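Local coordinates for single-stranded DNA specific exonuclease RecJ (Thermus thermophilus, PDB 2ZXR), which degrades single-stranded DNA in the 5' to 3' direction as a divalent-metal-dependent exonuclease, with no detectable activity on single-stranded RNA, at residues Ala31-Trp36 with Leu430-Pro435; Ala308-Leu313 with Pro341-Ile346; Arg350-Thr355 with Arg370-Ile375; Pro441-Glu446 with Glu623-Ala628; Leu547-Arg552 with Glu602-Arg607. All coordinates share one frame; numbering follows the deposited sequence.

Overall arrangement
The five contacts are scattered along this monomer. Contacts 2 and 3 share helix 341-355 of the DHHA1 region, come one after the other along the chain, and have centres about 18 Å apart. Both fall within the long chain excursion that contact 1 closes by joining the N-terminal helix 29-37 to strand 426-433. Contact 4 follows it, with centres about 10 Å apart; the two touch through Tyr35 and Glu446. Contact 5 lies in the C-terminal domain, between the two segments of contact 4 in sequence, with its centre about 60 Å from that of contact 2. The N-terminal residues, the OB region and the C-terminal domain thus meet around contacts 1 and 4, away from the metal site.

Contact 1. Residues Ala31-Trp36 with Leu430-Pro435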
# COMPACT_ATOMS: atom_id res chain seq x y z
N ALA A 31 4.47 9.31 13.47
CA ALA A 31 5.18 8.16 12.95
C ALA A 31 4.94 6.93 13.85
O ALA A 31 4.75 5.81 13.35
CB ALA A 31 6.67 8.47 12.86
N ALA A 32 4.94 7.14 15.16
CA ALA A 32 4.70 6.01 16.08
C ALA A 32 3.33 5.41 15.82
O ALA A 32 3.13 4.22 15.98
CB ALA A 32 4.82 6.46 17.53
N LEU A 33 2.37 6.24 15.42
CA LEU A 33 1.03 5.75 15.12
C LEU A 33 1.14 4.75 13.95
O LEU A 33 0.56 3.65 13.99
CB LEU A 33 0.15 6.93 14.71
CG LEU A 33 -1.06 7.29 15.57
CD1 LEU A 33 -1.51 8.73 15.26
CD2 LEU A 33 -2.18 6.31 15.28
N ALA A 34 1.88 5.15 12.92
CA ALA A 34 2.09 4.31 11.73
C ALA A 34 2.80 3.01 12.10
O ALA A 34 2.34 1.90 11.75
CB ALA A 34 2.90 5.08 10.69
N TYR A 35 3.91 3.12 12.83
CA TYR A 35 4.62 1.92 13.25
C TYR A 35 3.71 1.00 14.07
O TYR A 35 3.68 -0.22 13.83
CB TYR A 35 5.87 2.28 14.05
CG TYR A 35 6.89 3.02 13.24
CD1 TYR A 35 7.42 2.46 12.08
CD2 TYR A 35 7.31 4.29 13.61
CE1 TYR A 35 8.34 3.16 11.31
CE2 TYR A 35 8.21 5.00 12.85
CZ TYR A 35 8.73 4.44 11.70
OH TYR A 35 9.61 5.16 10.93
N TRP A 36 2.97 1.57 15.03
CA TRP A 36 2.08 0.73 15.84
C TRP A 36 1.11 -0.06 14.96
O TRP A 36 0.91 -1.27 15.17
CB TRP A 36 1.29 1.56 16.85
CG TRP A 36 0.48 0.71 17.80
CD1 TRP A 36 0.92 0.10 18.95
CD2 TRP A 36 -0.91 0.37 17.68
NE1 TRP A 36 -0.11 -0.59 19.55
CE2 TRP A 36 -1.24 -0.45 18.80
CE3 TRP A 36 -1.91 0.67 16.75
CZ2 TRP A 36 -2.53 -0.96 19.00
CZ3 TRP A 36 -3.19 0.16 16.95
CH2 TRP A 36 -3.49 -0.65 18.07
N LEU A 430 -6.68 6.91 6.51
CA LEU A 430 -5.97 8.11 6.94
C LEU A 430 -5.28 7.84 8.26
O LEU A 430 -5.90 7.35 9.20
CB LEU A 430 -6.94 9.28 7.09
CG LEU A 430 -7.45 10.06 5.88
CD1 LEU A 430 -6.38 10.11 4.79
CD2 LEU A 430 -8.70 9.42 5.35
N LEU A 431 -3.99 8.15 8.31
CA LEU A 431 -3.18 7.94 9.50
C LEU A 431 -3.56 8.92 10.59
O LEU A 431 -3.79 8.53 11.73
CB LEU A 431 -1.69 8.14 9.17
CG LEU A 431 -0.56 7.40 9.90
CD1 LEU A 431 0.54 8.42 10.22
CD2 LEU A 431 -1.04 6.71 11.13
N ASP A 432 -3.67 10.19 10.24
CA ASP A 432 -3.97 11.20 11.24
C ASP A 432 -4.11 12.54 10.55
O ASP A 432 -3.91 12.65 9.34
CB ASP A 432 -2.80 11.26 12.22
CG ASP A 432 -3.02 12.25 13.35
OD1 ASP A 432 -2.00 12.69 13.93
OD2 ASP A 432 -4.18 12.57 13.67
N LEU A 433 -4.47 13.56 11.34
CA LEU A 433 -4.60 14.94 10.87
C LEU A 433 -3.15 15.39 10.64
O LEU A 433 -2.29 15.07 11.44
CB LEU A 433 -5.22 15.81 11.97
CG LEU A 433 -6.72 16.16 12.06
CD1 LEU A 433 -7.41 15.74 10.81
CD2 LEU A 433 -7.36 15.51 13.30
N LEU A 434 -2.87 16.11 9.56
CA LEU A 434 -1.50 16.58 9.31
C LEU A 434 -1.09 17.55 10.42
O LEU A 434 -1.89 18.35 10.86
CB LEU A 434 -1.42 17.32 7.97
CG LEU A 434 -0.01 17.62 7.46
CD1 LEU A 434 0.61 16.33 6.95
CD2 LEU A 434 -0.05 18.65 6.36
N PRO A 435 0.17 17.46 10.91
CA PRO A 435 0.70 18.33 11.97
C PRO A 435 0.88 19.74 11.43
O PRO A 435 0.68 19.98 10.25
CB PRO A 435 2.04 17.69 12.32
CG PRO A 435 1.78 16.24 12.09
CD PRO A 435 1.05 16.29 10.74
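Ala34 on helix 29-37 and Leu431 on the irregular end of strand 426-433 are the nearest backbone positions, their CA atoms 6.8 Å apart, and no hydrogen bond joins the two segments. Leu431 is the wedge between them, and its two methyls divide the work. CD2 sits 3.8 Å from Leu33 CB and reaches the helix backbone at the N of Ala34, while CD1 turns to the small Ala34 side chain, CD1 to CB being 4.1 Å. Leu33 points toward segment 430-435; its CD1 lies 4.2 Å from Asp432 CB, and the two side chains cross at about a right angle. Strand 426-433 sits between strands 5-9 and 462-466 in the mixed sheet that includes the OB strands, so the N-terminal helix is laid against the end of a strand inside that sheet, and every touching residue is buried. Asp432 turns its CB to the helix and gives its carboxylate to Arg633 of helix 624-639 in a salt bridge, which supplies a partner for this buried charge. Leu33 also touches Trp18 of helix 15-25, and Leu431 packs on Phe462 of the neighbouring strand.

Contact 2. Residues Ala308-Leu313 with Pro341-Ile346; sequences ARRQTL and PGVMGI
Leu313 and Val343 make the apolar part of this contact, where helix 293-321 meets the beginning of helix 341-355. The short axes approach to 9.6 Å and cross at -69°, and the nearest CA atoms are those of Arg310 and Val343. One methyl does most of the touching: Val343 CG1 lies 3.8 Å from Leu313 CB and 4.2 Å from Leu313 CD1, the two side chains running across each other at about a right angle. CG1 stands anti to the carbonyl carbon of Val343 (chi1 -41°), and from there it also comes within 4.2 Å of the carbonyl O of Arg310, so the valine is set against the helix backbone as well as against leucine. Val343 also touches Met317, one turn on from Leu313. Helix 341-355 links the neighbouring parallel strands 332-335 and 359-363 of the DHHA1 region, a beta-alpha-beta crossover, and helix 293-321 packs across its first turns. The remaining contact pairs an arginine with a methyl. Arg310 bends at chi2 and chi3, which brings its NH1 to 4.0 Å from Ile346 CD1; the methyl approaches the guanidinium obliquely. The charge is met on its own side of the interface: NH1 forms a salt bridge with Glu314 and NH2 a hydrogen bond with Asn307, both on the long helix, and these bonds probably fix the rotation of the group that Ile346 touches. Arg277 of helix 261-277 touches both Arg310 and Ile346.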
# COMPACT_ATOMS: atom_id res chain seq x y z
N ALA A 308 8.10 -0.03 -24.78
CA ALA A 308 7.44 1.04 -25.54
C ALA A 308 6.34 0.43 -26.41
O ALA A 308 5.28 1.04 -26.63
CB ALA A 308 8.45 1.80 -26.43
N ARG A 309 6.59 -0.78 -26.91
CA ARG A 309 5.61 -1.48 -27.73
C ARG A 309 4.43 -1.88 -26.84
O ARG A 309 3.27 -1.62 -27.17
CB ARG A 309 6.25 -2.70 -28.38
CG ARG A 309 5.32 -3.60 -29.22
CD ARG A 309 4.61 -2.83 -30.35
NE ARG A 309 3.86 -3.74 -31.22
CZ ARG A 309 2.94 -3.36 -32.10
NH1 ARG A 309 2.64 -2.07 -32.25
NH2 ARG A 309 2.31 -4.27 -32.84
N ARG A 310 4.72 -2.48 -25.69
CA ARG A 310 3.68 -2.88 -24.75
C ARG A 310 2.83 -1.65 -24.40
O ARG A 310 1.60 -1.72 -24.39
CB ARG A 310 4.32 -3.47 -23.48
CG ARG A 310 3.35 -4.01 -22.41
CD ARG A 310 2.94 -2.92 -21.40
NE ARG A 310 4.09 -2.33 -20.69
CZ ARG A 310 4.00 -1.37 -19.76
NH1 ARG A 310 2.81 -0.89 -19.42
NH2 ARG A 310 5.08 -0.87 -19.19
N GLN A 311 3.50 -0.52 -24.15
CA GLN A 311 2.80 0.71 -23.79
C GLN A 311 1.88 1.18 -24.89
O GLN A 311 0.75 1.58 -24.62
CB GLN A 311 3.79 1.81 -23.45
CG GLN A 311 4.35 1.68 -22.05
CD GLN A 311 5.61 2.50 -21.83
OE1 GLN A 311 5.94 2.86 -20.70
NE2 GLN A 311 6.33 2.80 -22.91
N THR A 312 2.36 1.12 -26.13
CA THR A 312 1.60 1.55 -27.28
C THR A 312 0.35 0.70 -27.46
O THR A 312 -0.74 1.23 -27.59
CB THR A 312 2.45 1.49 -28.56
OG1 THR A 312 3.63 2.27 -28.36
CG2 THR A 312 1.65 2.04 -29.76
N LEU A 313 0.52 -0.62 -27.47
CA LEU A 313 -0.63 -1.53 -27.61
C LEU A 313 -1.63 -1.33 -26.47
O LEU A 313 -2.85 -1.26 -26.69
CB LEU A 313 -0.16 -2.98 -27.61
CG LEU A 313 0.67 -3.42 -28.81
CD1 LEU A 313 1.35 -4.78 -28.53
CD2 LEU A 313 -0.25 -3.53 -30.05
N PRO A 341 -3.21 -10.58 -26.38
CA PRO A 341 -3.38 -11.16 -25.04
C PRO A 341 -2.31 -10.74 -24.03
O PRO A 341 -2.54 -10.78 -22.83
CB PRO A 341 -3.38 -12.67 -25.32
CG PRO A 341 -4.06 -12.72 -26.69
CD PRO A 341 -3.27 -11.63 -27.40
N GLY A 342 -1.18 -10.29 -24.55
CA GLY A 342 -0.09 -9.84 -23.71
C GLY A 342 -0.31 -8.51 -23.02
O GLY A 342 0.39 -8.18 -22.04
N VAL A 343 -1.28 -7.72 -23.48
CA VAL A 343 -1.51 -6.45 -22.82
C VAL A 343 -2.84 -6.31 -22.12
O VAL A 343 -3.02 -5.35 -21.36
CB VAL A 343 -1.35 -5.24 -23.81
CG1 VAL A 343 -0.15 -5.48 -24.72
CG2 VAL A 343 -2.62 -5.01 -24.60
N MET A 344 -3.77 -7.25 -22.34
CA MET A 344 -5.09 -7.12 -21.73
C MET A 344 -5.12 -7.15 -20.20
O MET A 344 -5.98 -6.52 -19.59
CB MET A 344 -6.09 -8.16 -22.31
CG MET A 344 -5.69 -9.64 -22.21
SD MET A 344 -6.82 -10.90 -23.05
CE MET A 344 -8.27 -9.97 -23.39
N GLY A 345 -4.18 -7.84 -19.57
CA GLY A 345 -4.18 -7.89 -18.12
C GLY A 345 -4.08 -6.50 -17.51
O GLY A 345 -4.87 -6.14 -16.61
N ILE A 346 -3.11 -5.71 -17.96
CA ILE A 346 -2.96 -4.35 -17.44
C ILE A 346 -4.14 -3.44 -17.87
O ILE A 346 -4.58 -2.60 -17.10
CB ILE A 346 -1.61 -3.70 -17.87
CG1 ILE A 346 -0.44 -4.40 -17.13
CG2 ILE A 346 -1.61 -2.17 -17.51
CD1 ILE A 346 0.94 -3.92 -17.53

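Contact 3. Residues Arg350-Thr355 with Arg370-Ile375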
# COMPACT_ATOMS: atom_id res chain seq x y z
N ARG A 350 -6.45 -1.35 -15.32
CA ARG A 350 -6.67 0.07 -15.50
C ARG A 350 -8.16 0.38 -15.60
O ARG A 350 -8.63 1.40 -15.11
CB ARG A 350 -5.89 0.58 -16.71
CG ARG A 350 -4.37 0.61 -16.44
CD ARG A 350 -3.61 1.17 -17.63
NE ARG A 350 -3.83 2.60 -17.78
CZ ARG A 350 -3.32 3.34 -18.76
NH1 ARG A 350 -2.55 2.78 -19.69
NH2 ARG A 350 -3.55 4.65 -18.80
N ILE A 351 -8.94 -0.51 -16.22
CA ILE A 351 -10.38 -0.26 -16.32
C ILE A 351 -11.02 -0.42 -14.95
O ILE A 351 -11.88 0.36 -14.55
CB ILE A 351 -11.07 -1.22 -17.31
CG1 ILE A 351 -10.59 -0.88 -18.73
CG2 ILE A 351 -12.60 -1.09 -17.19
CD1 ILE A 351 -11.13 -1.78 -19.85
N LEU A 352 -10.62 -1.46 -14.25
CA LEU A 352 -11.16 -1.70 -12.93
C LEU A 352 -10.91 -0.49 -12.02
O LEU A 352 -11.73 -0.15 -11.16
CB LEU A 352 -10.51 -2.94 -12.32
CG LEU A 352 -10.81 -3.27 -10.86
CD1 LEU A 352 -10.77 -4.78 -10.68
CD2 LEU A 352 -9.81 -2.57 -9.93
N GLU A 353 -9.77 0.17 -12.23
CA GLU A 353 -9.43 1.30 -11.36
C GLU A 353 -10.23 2.57 -11.66
O GLU A 353 -10.50 3.36 -10.78
CB GLU A 353 -7.93 1.59 -11.45
CG GLU A 353 -7.39 2.25 -10.21
CD GLU A 353 -7.56 1.39 -8.96
OE1 GLU A 353 -8.08 1.95 -7.95
OE2 GLU A 353 -7.18 0.19 -8.97
N ALA A 354 -10.60 2.75 -12.92
CA ALA A 354 -11.34 3.93 -13.33
C ALA A 354 -12.80 3.71 -13.00
O ALA A 354 -13.59 4.64 -12.87
CB ALA A 354 -11.20 4.11 -14.85
N THR A 355 -13.13 2.45 -12.82
CA THR A 355 -14.50 2.01 -12.66
C THR A 355 -14.93 1.37 -11.32
O THR A 355 -16.12 1.40 -10.95
CB THR A 355 -14.73 1.02 -13.83
OG1 THR A 355 -15.69 1.56 -14.74
CG2 THR A 355 -15.08 -0.34 -13.34
N ARG A 370 -9.88 -9.21 -13.75
CA ARG A 370 -9.33 -8.46 -12.63
C ARG A 370 -10.58 -8.16 -11.85
O ARG A 370 -11.58 -7.71 -12.41
CB ARG A 370 -8.63 -7.15 -13.06
CG ARG A 370 -7.29 -7.36 -13.79
CD ARG A 370 -6.25 -8.08 -12.91
NE ARG A 370 -5.01 -8.39 -13.64
CZ ARG A 370 -4.84 -9.43 -14.46
NH1 ARG A 370 -5.83 -10.31 -14.67
NH2 ARG A 370 -3.69 -9.59 -15.09
N SER A 371 -10.55 -8.42 -10.56
CA SER A 371 -11.71 -8.16 -9.73
C SER A 371 -11.29 -7.55 -8.40
O SER A 371 -10.10 -7.36 -8.13
CB SER A 371 -12.47 -9.47 -9.48
OG SER A 371 -13.75 -9.21 -8.89
N LEU A 372 -12.29 -7.24 -7.58
CA LEU A 372 -12.06 -6.63 -6.28
C LEU A 372 -13.27 -6.86 -5.41
O LEU A 372 -14.21 -7.54 -5.79
CB LEU A 372 -11.93 -5.11 -6.42
CG LEU A 372 -13.24 -4.33 -6.67
CD1 LEU A 372 -12.96 -2.82 -6.62
CD2 LEU A 372 -13.85 -4.68 -8.04
N ALA A 373 -13.21 -6.25 -4.23
CA ALA A 373 -14.32 -6.22 -3.29
C ALA A 373 -14.89 -7.53 -2.88
O ALA A 373 -14.13 -8.43 -2.46
CB ALA A 373 -15.38 -5.36 -3.87
N PRO A 374 -16.23 -7.70 -2.95
CA PRO A 374 -16.61 -9.03 -2.51
C PRO A 374 -16.75 -9.95 -3.71
O PRO A 374 -17.33 -11.02 -3.61
CB PRO A 374 -17.94 -8.79 -1.82
CG PRO A 374 -18.57 -7.77 -2.73
CD PRO A 374 -17.42 -6.81 -2.98
N ILE A 375 -16.23 -9.55 -4.87
CA ILE A 375 -16.37 -10.43 -6.02
C ILE A 375 -15.10 -11.12 -6.40
O ILE A 375 -14.12 -10.49 -6.81
CB ILE A 375 -16.91 -9.70 -7.23
CG1 ILE A 375 -18.24 -9.04 -6.87
CG2 ILE A 375 -17.11 -10.70 -8.38
CD1 ILE A 375 -18.80 -8.25 -7.99
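Leu352 points from helix 341-355 toward the chain leaving strand 366-370, and its CD1 methyl makes every close approach. CD1 lies 3.5 Å from the carbonyl O of Arg370 and 3.6 Å from the carbonyl C of Ser371, so it rests against the peptide backbone more than on side chains. Leu352 CG is anti to the backbone N (chi1 173°), which carries the branch out to the loop. Leu372 meets the same methyl from further along, its CD2 4.1 Å from Leu352 CD1. Arg370 adds its CB, 4.0 Å from Leu352 CD1, then bends at chi2; its side chain leads away, touching Ala348 and Ser349, and NH2 packs on Gly345 CA. That side chain comes within about 10 Å of the side chain of the manganese ligand Asp82. Beyond Leu372 the chain reverses in a type II' beta turn ending at Ile375, whose N bonds to Leu372 O at 3.0 Å. Val359 also touches Leu352. The contact is that of a crossover helix lying on the sheet of the DHHA1 region: helix 341-355 leads into strand 359-363, and its last turns pack on the exit of the antiparallel neighbour, strand 366-370.

Contact 4. Residues Pro441-Glu446 with Glu623-Ala628; sequences PQVFRE and EARLKA
Arg625 reaches from helix 624-639 to Glu446 on helix 440-447 and forms a salt bridge with it, both residues being buried. NH2 carries the pairing: it lies 2.7 Å from OE2 of Glu446, using the syn lone pair of that oxygen, while its bond to Glu446 OE1 is weak at 3.3 Å. The flat groups are not coplanar, with carboxylate and guanidinium planes 51° apart, and the N-H to OE2 bond is bent to 135°. Around this pair the aliphatic neighbours close in. Val443 CG2 stands at the guanidinium edge, 4.0 Å from Arg625 NH1, and Gln442 CG lies 4.0 Å from Arg625 NH2. The short helix axes stay 14.5 Å apart, a separation spanned by the glutamate and by the arginine chain, which is bent at chi3. In the second shell, the Gly28 N makes a weak hydrogen bond to Glu446 OE1, and Glu30 forms a long, weak ion pair with Arg625. Pro29 and Leu439 touch the arginine. Val443 also leans on Leu509 of strand 503-514. Helix 440-447 of the OB region and helix 624-639 of the C-terminal domain thus meet beside the start of helix 29-37, while Leu626 of helix 624-639 packs on Trp18, Arg19 and Met22 of helix 15-25.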
# COMPACT_ATOMS: atom_id res chain seq x y z
N PRO A 441 9.11 18.65 8.58
CA PRO A 441 10.43 18.06 8.27
C PRO A 441 10.74 16.90 9.21
O PRO A 441 11.13 15.78 8.77
CB PRO A 441 11.39 19.25 8.46
CG PRO A 441 10.53 20.44 8.05
CD PRO A 441 9.18 20.12 8.69
N GLN A 442 10.55 17.13 10.51
CA GLN A 442 10.83 16.10 11.49
C GLN A 442 9.90 14.91 11.29
O GLN A 442 10.33 13.76 11.40
CB GLN A 442 10.69 16.64 12.92
CG GLN A 442 10.93 15.59 14.04
CD GLN A 442 12.35 15.03 14.04
OE1 GLN A 442 12.62 13.99 14.66
NE2 GLN A 442 13.26 15.71 13.35
N VAL A 443 8.62 15.19 11.02
CA VAL A 443 7.69 14.09 10.81
C VAL A 443 8.15 13.32 9.58
O VAL A 443 8.18 12.09 9.58
CB VAL A 443 6.24 14.58 10.60
CG1 VAL A 443 5.35 13.41 10.11
CG2 VAL A 443 5.68 15.11 11.95
N PHE A 444 8.51 14.05 8.52
CA PHE A 444 8.97 13.40 7.31
C PHE A 444 10.17 12.51 7.58
O PHE A 444 10.19 11.37 7.17
CB PHE A 444 9.35 14.41 6.23
CG PHE A 444 9.79 13.76 4.95
CD1 PHE A 444 8.86 13.34 4.01
CD2 PHE A 444 11.15 13.51 4.71
CE1 PHE A 444 9.26 12.67 2.84
CE2 PHE A 444 11.57 12.84 3.54
CZ PHE A 444 10.63 12.42 2.61
N ARG A 445 11.19 13.03 8.28
CA ARG A 445 12.38 12.22 8.57
C ARG A 445 12.03 11.01 9.43
O ARG A 445 12.64 9.94 9.28
CB ARG A 445 13.48 13.06 9.27
CG ARG A 445 14.08 14.19 8.40
CD ARG A 445 15.24 14.97 9.11
NE ARG A 445 14.79 15.63 10.33
CZ ARG A 445 14.52 16.93 10.46
NH1 ARG A 445 14.67 17.79 9.45
NH2 ARG A 445 14.06 17.37 11.61
N GLU A 446 11.03 11.13 10.31
CA GLU A 446 10.65 10.00 11.17
C GLU A 446 9.91 8.89 10.42
O GLU A 446 10.04 7.71 10.77
CB GLU A 446 9.81 10.51 12.37
CG GLU A 446 10.65 11.21 13.46
CD GLU A 446 9.81 12.01 14.45
OE1 GLU A 446 8.57 11.86 14.44
OE2 GLU A 446 10.39 12.79 15.23
N GLU A 623 7.12 14.48 24.62
CA GLU A 623 5.79 13.95 24.41
C GLU A 623 4.77 15.08 24.43
O GLU A 623 3.57 14.86 24.58
CB GLU A 623 5.45 12.86 25.44
CG GLU A 623 4.79 13.31 26.75
CD GLU A 623 3.74 12.30 27.22
OE1 GLU A 623 3.94 11.09 27.01
OE2 GLU A 623 2.70 12.71 27.78
N ALA A 624 5.28 16.29 24.30
CA ALA A 624 4.43 17.47 24.26
C ALA A 624 3.72 17.37 22.91
O ALA A 624 2.61 17.88 22.74
CB ALA A 624 5.29 18.74 24.30
N ARG A 625 4.37 16.70 21.97
CA ARG A 625 3.81 16.51 20.64
C ARG A 625 2.66 15.51 20.68
O ARG A 625 1.75 15.57 19.85
CB ARG A 625 4.90 16.05 19.67
CG ARG A 625 5.92 17.14 19.30
CD ARG A 625 6.48 16.88 17.91
NE ARG A 625 7.44 15.79 17.88
CZ ARG A 625 7.68 15.01 16.82
NH1 ARG A 625 7.02 15.19 15.69
NH2 ARG A 625 8.61 14.07 16.88
N LEU A 626 2.71 14.58 21.63
CA LEU A 626 1.63 13.60 21.77
C LEU A 626 0.40 14.42 22.20
O LEU A 626 -0.71 14.25 21.67
CB LEU A 626 1.96 12.56 22.84
CG LEU A 626 1.43 11.12 22.73
CD1 LEU A 626 1.43 10.49 24.11
CD2 LEU A 626 0.05 11.07 22.17
N LYS A 627 0.60 15.33 23.15
CA LYS A 627 -0.50 16.15 23.65
C LYS A 627 -1.08 16.97 22.53
O LYS A 627 -2.30 17.06 22.36
CB LYS A 627 -0.01 17.08 24.75
CG LYS A 627 -0.80 16.95 26.03
CD LYS A 627 -1.25 18.32 26.56
CE LYS A 627 -0.20 18.97 27.44
NZ LYS A 627 -0.77 20.20 28.10
N ALA A 628 -0.18 17.59 21.77
CA ALA A 628 -0.57 18.43 20.65
C ALA A 628 -1.39 17.64 19.65
O ALA A 628 -2.35 18.17 19.09
CB ALA A 628 0.69 19.00 19.97

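Contact 5. Residues Leu547-Arg552 with Glu602-Arg607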
# COMPACT_ATOMS: atom_id res chain seq x y z
N LEU A 547 -22.66 28.35 21.00
CA LEU A 547 -23.87 29.17 21.01
C LEU A 547 -25.06 28.34 21.44
O LEU A 547 -25.82 28.74 22.32
CB LEU A 547 -24.14 29.76 19.62
CG LEU A 547 -23.05 30.66 19.07
CD1 LEU A 547 -23.38 31.03 17.63
CD2 LEU A 547 -22.91 31.90 19.94
N GLU A 548 -25.24 27.18 20.83
CA GLU A 548 -26.36 26.33 21.21
C GLU A 548 -26.28 25.91 22.67
O GLU A 548 -27.28 25.91 23.36
CB GLU A 548 -26.43 25.08 20.34
CG GLU A 548 -26.94 25.34 18.94
CD GLU A 548 -27.05 24.06 18.13
OE1 GLU A 548 -27.61 23.07 18.65
OE2 GLU A 548 -26.57 24.06 16.97
N ALA A 549 -25.09 25.56 23.13
CA ALA A 549 -24.93 25.12 24.51
C ALA A 549 -25.30 26.20 25.52
O ALA A 549 -25.97 25.93 26.53
CB ALA A 549 -23.49 24.64 24.76
N LEU A 550 -24.86 27.43 25.26
CA LEU A 550 -25.12 28.54 26.17
C LEU A 550 -26.60 28.89 26.21
O LEU A 550 -27.10 29.25 27.26
CB LEU A 550 -24.28 29.77 25.78
CG LEU A 550 -22.77 29.60 26.04
CD1 LEU A 550 -22.00 30.74 25.40
CD2 LEU A 550 -22.50 29.52 27.54
N ALA A 551 -27.28 28.76 25.09
CA ALA A 551 -28.72 29.05 25.05
C ALA A 551 -29.44 28.09 25.99
O ALA A 551 -30.28 28.49 26.79
CB ALA A 551 -29.27 28.91 23.62
N ARG A 552 -29.10 26.80 25.91
CA ARG A 552 -29.74 25.80 26.75
C ARG A 552 -29.38 25.98 28.22
O ARG A 552 -30.21 25.74 29.11
CB ARG A 552 -29.39 24.40 26.25
CG ARG A 552 -30.10 24.08 24.95
CD ARG A 552 -29.51 22.89 24.16
NE ARG A 552 -29.43 21.65 24.93
CZ ARG A 552 -29.07 20.46 24.43
NH1 ARG A 552 -29.02 19.40 25.24
NH2 ARG A 552 -28.79 20.32 23.13
N GLU A 602 -23.57 15.89 25.88
CA GLU A 602 -23.37 16.82 24.78
C GLU A 602 -22.30 17.76 25.29
O GLU A 602 -22.36 18.25 26.42
CB GLU A 602 -24.66 17.56 24.47
CG GLU A 602 -25.68 16.62 23.89
CD GLU A 602 -26.93 17.34 23.48
OE1 GLU A 602 -27.93 17.22 24.21
OE2 GLU A 602 -26.91 18.03 22.44
N VAL A 603 -21.29 17.97 24.45
CA VAL A 603 -20.17 18.77 24.86
C VAL A 603 -19.90 19.95 23.98
O VAL A 603 -19.87 19.84 22.75
CB VAL A 603 -18.91 17.90 24.95
CG1 VAL A 603 -17.73 18.72 25.46
CG2 VAL A 603 -19.19 16.70 25.84
N ALA A 604 -19.72 21.10 24.61
CA ALA A 604 -19.40 22.32 23.91
C ALA A 604 -18.09 22.79 24.53
O ALA A 604 -17.75 22.42 25.65
CB ALA A 604 -20.51 23.36 24.13
N LEU A 605 -17.33 23.59 23.79
CA LEU A 605 -16.08 24.10 24.31
C LEU A 605 -16.26 25.59 24.35
O LEU A 605 -16.30 26.23 25.41
CB LEU A 605 -14.93 23.77 23.38
CG LEU A 605 -14.63 22.29 23.19
CD1 LEU A 605 -13.59 22.16 22.08
CD2 LEU A 605 -14.16 21.69 24.51
N GLY A 606 -16.40 26.13 23.15
CA GLY A 606 -16.58 27.54 22.98
C GLY A 606 -16.12 28.08 21.64
O GLY A 606 -16.00 27.35 20.65
N ARG A 607 -15.90 29.38 21.65
CA ARG A 607 -15.46 30.14 20.49
C ARG A 607 -14.45 31.15 21.06
O ARG A 607 -13.51 31.57 20.37
CB ARG A 607 -16.67 30.86 19.86
CG ARG A 607 -16.41 31.54 18.52
CD ARG A 607 -15.77 30.58 17.52
NE ARG A 607 -14.34 30.42 17.79
CZ ARG A 607 -13.53 29.65 17.06
NH1 ARG A 607 -14.00 28.97 16.02
NH2 ARG A 607 -12.24 29.58 17.37
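Arg552 runs from helix 546-554 to Glu602 on strand 601-603. Its CB points toward the strand, and CG stands anti to the carbonyl carbon (chi1 -72°). The side chain also touches Leu544, and a bend at chi3 turns the guanidinium to the glutamate. NE is taken by Glu557, which forms a salt bridge with it. CZ lies 3.4 Å from Glu602 OE1, and the two terminal nitrogens grip the carboxylate end-on, one to each oxygen. NH1 bonds to Glu602 OE1 at 2.6 Å, nearly straight at 165° and in the guanidinium plane, although it meets that oxygen from above the carboxylate plane. NH2 bonds to Glu602 OE2 at 3.0 Å on the syn side, less straight and tilted from both planes. The two flat groups are 57° apart, so the two-nitrogen pairing is not coplanar. One turn back along the helix, Ala549 and Ala604 are the nearest backbone positions, their CA atoms 6.2 Å apart; their CB atoms are modelled at 3.3 Å, a doubtfully short separation. Helix 546-554 follows strand 541-543 and packs on 601-603, the strand next to 541-543 in the parallel sheet of the C-terminal domain. Arg552 therefore has two acidic partners, Glu557 at NE and Glu602 at NH1 and NH2, and the three side chains together would probably carry a net negative charge if both acids are ionised.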